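Local coordinates for protein 4-hydroxybenzoyl-CoA Thioesterase (Pseudomonas sp. CBS3, PDB 1LO8) that hydrolyses 4-hydroxybenzoyl-CoA to 4-hydroxybenzoate and free coenzyme A, the last step in converting 4-chlorobenzoate to 4-hydroxybenzoate, at residues F92-S97 with A113-V118. Numbering follows the deposited sequence.
Sequences FVQRHS and ADEIRV. With 4CA (4-hydroxybenzyl coenzyme A), chain B.
H96 and E115 meet on the buried face of an antiparallel hairpin, where strand 92-101 pairs with strand 107-123 in the curled sheet of the hotdog fold. Paired backbone bonds join F92 to R117, Q94 to E115 and H96 to A113, and the side chains of all six turn to the face packed on helix 25-41. That face is dense and polar. H96 NE2 donates to E115 OE1 over 3.1 Å, arriving from above the carboxylate plane, with ring and carboxylate nearly perpendicular, while H96 ND1 is hydrogen-bonded to the T82 hydroxyl. The same OE1 is gripped side-on by R117, whose NE and NH2 each lie 2.7 Å from it, so one buried oxygen takes three N-H groups. Further bonds, NH2 to D32 and NH1 to the T59 carbonyl, help to fix the guanidinium. With CG between the backbone N and the carbonyl carbon (chi1 65°), the F92 ring swings toward the neighbouring strand and its CZ reaches R117 CB at 3.6 Å. A glutamine in place of E115 would probably leave R117 and H96 without their shared negative partner and the guanidinium less firmly oriented.

The opposite face is looser. V93 CG2 and I116 CG1 come no nearer than 4.2 Å, and beyond them the exposed R95 lies alongside D114 in a nearly coplanar, two-pronged salt bridge, in which R95 NH2 lies 2.6 Å from D114 OD2 and uses its syn lone pair. On this side I116 CG2 packs 3.4 Å from N3A of the ligand adenine. Back on the face of H96 and E115, R117 NH1 comes within 3.6 Å of C6B in the ligand's hydroxybenzyl ring, and C6B lies at the edge of the guanidinium, in its plane; the buried charge network thus probably holds this arginine in place beside the aromatic end of the bound ligand.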
loop_
_atom_site.group_PDB
_atom_site.type_symbol
_atom_site.label_atom_id
_atom_site.label_comp_id
_atom_site.label_asym_id
_atom_site.label_seq_id
_atom_site.Cartn_x
_atom_site.Cartn_y
_atom_site.Cartn_z
ATOM N N PHE A 92 -21.303 -13.349 -7.698
ATOM C CA PHE A 92 -21.204 -12.965 -9.070
ATOM C C PHE A 92 -19.748 -13.022 -9.485
ATOM O O PHE A 92 -18.855 -12.832 -8.656
ATOM C CB PHE A 92 -21.867 -11.618 -9.335
ATOM C CG PHE A 92 -21.205 -10.450 -8.650
ATOM C CD1 PHE A 92 -21.642 -10.076 -7.383
ATOM C CD2 PHE A 92 -20.161 -9.735 -9.240
ATOM C CE1 PHE A 92 -21.048 -9.005 -6.720
ATOM C CE2 PHE A 92 -19.555 -8.641 -8.603
ATOM C CZ PHE A 92 -20.015 -8.286 -7.330
ATOM N N VAL A 93 -19.518 -13.338 -10.727
ATOM C CA VAL A 93 -18.170 -13.441 -11.207
ATOM C C VAL A 93 -17.837 -12.228 -12.017
ATOM O O VAL A 93 -18.443 -12.015 -13.060
ATOM C CB VAL A 93 -17.956 -14.696 -12.065
ATOM C CG1 VAL A 93 -16.446 -14.912 -12.313
ATOM C CG2 VAL A 93 -18.545 -15.937 -11.380
ATOM N N GLN A 94 -16.878 -11.450 -11.522
ATOM C CA GLN A 94 -16.425 -10.290 -12.230
ATOM C C GLN A 94 -15.101 -10.628 -12.865
ATOM O O GLN A 94 -14.182 -11.054 -12.173
ATOM C CB GLN A 94 -16.137 -9.156 -11.260
ATOM C CG GLN A 94 -16.292 -7.759 -11.872
ATOM C CD GLN A 94 -16.548 -6.685 -10.819
ATOM O OE1 GLN A 94 -16.209 -6.887 -9.661
ATOM N NE2 GLN A 94 -17.113 -5.555 -11.205
ATOM N N ARG A 95 -15.036 -10.396 -14.165
ATOM C CA ARG A 95 -13.861 -10.662 -14.959
ATOM C C ARG A 95 -13.119 -9.388 -15.345
ATOM O O ARG A 95 -13.729 -8.382 -15.736
ATOM C CB ARG A 95 -14.287 -11.377 -16.222
ATOM C CG ARG A 95 -13.170 -11.373 -17.254
ATOM C CD ARG A 95 -13.368 -12.547 -18.186
ATOM N NE ARG A 95 -13.177 -13.782 -17.441
ATOM C CZ ARG A 95 -13.315 -14.985 -17.982
ATOM N NH1 ARG A 95 -13.649 -15.153 -19.253
ATOM N NH2 ARG A 95 -13.113 -16.062 -17.248
ATOM N N HIS A 96 -11.783 -9.415 -15.239
ATOM C CA HIS A 96 -10.997 -8.256 -15.608
ATOM C C HIS A 96 -9.870 -8.683 -16.515
ATOM O O HIS A 96 -9.257 -9.758 -16.374
ATOM C CB HIS A 96 -10.357 -7.496 -14.401
ATOM C CG HIS A 96 -11.208 -7.250 -13.213
ATOM N ND1 HIS A 96 -11.935 -6.090 -13.118
ATOM C CD2 HIS A 96 -11.439 -8.027 -12.128
ATOM C CE1 HIS A 96 -12.565 -6.134 -11.965
ATOM N NE2 HIS A 96 -12.300 -7.295 -11.349
ATOM N N SER A 97 -9.647 -7.862 -17.482
ATOM C CA SER A 97 -8.555 -8.034 -18.407
ATOM C C SER A 97 -7.707 -6.774 -18.318
ATOM O O SER A 97 -8.223 -5.638 -18.398
ATOM C CB SER A 97 -8.959 -8.321 -19.844
ATOM O OG SER A 97 -7.783 -8.772 -20.499
ATOM N N ALA A 113 -7.997 -11.607 -14.564
ATOM C CA ALA A 113 -8.376 -12.185 -13.308
ATOM C C ALA A 113 -9.887 -12.297 -13.228
ATOM O O ALA A 113 -10.564 -11.407 -13.740
ATOM C CB ALA A 113 -7.918 -11.253 -12.168
ATOM N N ASP A 114 -10.392 -13.375 -12.610
ATOM C CA ASP A 114 -11.820 -13.560 -12.400
ATOM C C ASP A 114 -12.016 -13.497 -10.926
ATOM O O ASP A 114 -11.437 -14.298 -10.187
ATOM C CB ASP A 114 -12.327 -14.936 -12.864
ATOM C CG ASP A 114 -12.497 -15.052 -14.343
ATOM O OD1 ASP A 114 -12.550 -14.107 -15.085
ATOM O OD2 ASP A 114 -12.548 -16.275 -14.745
ATOM N N GLU A 115 -12.822 -12.534 -10.521
ATOM C CA GLU A 115 -13.101 -12.331 -9.128
ATOM C C GLU A 115 -14.497 -12.761 -8.810
ATOM O O GLU A 115 -15.399 -12.326 -9.497
ATOM C CB GLU A 115 -12.982 -10.853 -8.670
ATOM C CG GLU A 115 -11.515 -10.328 -8.761
ATOM C CD GLU A 115 -11.450 -8.916 -8.294
ATOM O OE1 GLU A 115 -12.406 -8.184 -8.373
ATOM O OE2 GLU A 115 -10.265 -8.554 -7.865
ATOM N N ILE A 116 -14.654 -13.561 -7.769
ATOM C CA ILE A 116 -15.958 -13.958 -7.299
ATOM C C ILE A 116 -16.216 -13.115 -6.077
ATOM O O ILE A 116 -15.468 -13.181 -5.113
ATOM C CB ILE A 116 -16.088 -15.452 -7.026
ATOM C CG1 ILE A 116 -15.739 -16.208 -8.273
ATOM C CG2 ILE A 116 -17.499 -15.839 -6.583
ATOM C CD1 ILE A 116 -16.116 -17.683 -8.109
ATOM N N ARG A 117 -17.262 -12.287 -6.151
ATOM C CA ARG A 117 -17.610 -11.390 -5.077
ATOM C C ARG A 117 -19.070 -11.530 -4.718
ATOM O O ARG A 117 -19.835 -12.183 -5.404
ATOM C CB ARG A 117 -17.343 -9.919 -5.479
ATOM C CG ARG A 117 -15.890 -9.538 -5.818
ATOM C CD ARG A 117 -15.828 -8.166 -6.442
ATOM N NE ARG A 117 -14.453 -7.722 -6.707
ATOM C CZ ARG A 117 -13.774 -6.948 -5.868
ATOM N NH1 ARG A 117 -14.244 -6.515 -4.686
ATOM N NH2 ARG A 117 -12.565 -6.577 -6.215
ATOM N N VAL A 118 -19.456 -10.908 -3.622
ATOM C CA VAL A 118 -20.861 -10.913 -3.203
ATOM C C VAL A 118 -21.227 -9.526 -2.666
ATOM O O VAL A 118 -20.348 -8.757 -2.212
ATOM C CB VAL A 118 -21.099 -11.889 -2.049
ATOM C CG1 VAL A 118 -20.606 -13.285 -2.303
ATOM C CG2 VAL A 118 -20.379 -11.361 -0.806
HETATM N N1A 4CA B . -15.845 -19.524 -4.401
HETATM C C2A 4CA B . -16.961 -19.199 -5.137
HETATM N N3A 4CA B . -18.076 -18.672 -4.737
HETATM C C4A 4CA B . -18.050 -18.447 -3.416
HETATM C C5A 4CA B . -17.023 -18.740 -2.547
HETATM C C6A 4CA B . -15.837 -19.294 -3.082
HETATM N N6A 4CA B . -14.753 -19.606 -2.389
HETATM N N7A 4CA B . -17.368 -18.385 -1.241
HETATM C C8A 4CA B . -18.613 -17.893 -1.353
HETATM N N9A 4CA B . -19.068 -17.965 -2.631
HETATM C C1D 4CA B . -20.414 -17.723 -3.066
HETATM C C2D 4CA B . -21.191 -18.704 -2.223
HETATM O O2D 4CA B . -21.349 -19.966 -2.875
HETATM C C3D 4CA B . -22.553 -18.104 -2.201
HETATM O O3D 4CA B . -23.232 -18.512 -3.367
HETATM P P3D 4CA B . -24.544 -18.698 -4.068
HETATM O O7A 4CA B . -24.564 -20.117 -4.585
HETATM O O8A 4CA B . -25.660 -18.412 -3.085
HETATM O O9A 4CA B . -24.658 -17.746 -5.225
HETATM C C4D 4CA B . -22.242 -16.634 -2.133
HETATM O O4D 4CA B . -20.831 -16.520 -2.552
HETATM C C5D 4CA B . -22.464 -16.191 -0.700
HETATM O O5D 4CA B . -21.680 -17.053 0.146
HETATM P P1A 4CA B . -22.445 -17.709 1.339
HETATM O O1A 4CA B . -21.568 -18.789 1.873
HETATM O O2A 4CA B . -23.676 -18.278 0.740
HETATM O O3A 4CA B . -22.816 -16.666 2.413
HETATM P P2A 4CA B . -22.047 -16.146 3.757
HETATM O O4A 4CA B . -22.731 -14.895 4.194
HETATM O O5A 4CA B . -22.219 -17.179 4.803
HETATM O O6A 4CA B . -20.441 -15.904 3.541
HETATM C CBP 4CA B . -19.063 -13.986 3.277
HETATM C CCP 4CA B . -20.221 -14.787 2.693
HETATM C CDP 4CA B . -19.445 -13.304 4.613
HETATM C CEP 4CA B . -18.553 -12.973 2.247
HETATM C CAP 4CA B . -17.925 -14.926 3.675
HETATM O OAP 4CA B . -17.409 -15.577 2.493
HETATM C C9P 4CA B . -16.663 -14.097 3.999
HETATM O O9P 4CA B . -16.567 -13.342 4.972
HETATM N N8P 4CA B . -15.537 -14.200 3.103
HETATM C C7P 4CA B . -14.484 -13.262 3.507
HETATM C C6P 4CA B . -14.610 -11.983 2.689
HETATM C C5P 4CA B . -13.321 -11.141 2.828
HETATM O O5P 4CA B . -12.852 -10.788 3.887
HETATM N N4P 4CA B . -12.596 -10.874 1.610
HETATM C C3P 4CA B . -11.399 -10.064 1.845
HETATM C C2P 4CA B . -11.743 -8.573 1.924
HETATM S S1P 4CA B . -12.609 -7.812 0.532
HETATM C C1B 4CA B . -12.611 -6.090 0.851
HETATM C C2B 4CA B . -13.637 -5.355 0.127
HETATM C C3B 4CA B . -14.849 -5.044 0.783
HETATM C C4B 4CA B . -15.847 -4.322 0.099
HETATM C C5B 4CA B . -15.616 -3.896 -1.230
HETATM O O2B 4CA B . -16.519 -3.063 -1.857
HETATM C C6B 4CA B . -14.414 -4.263 -1.899
HETATM C C7B 4CA B . -13.390 -4.938 -1.201
#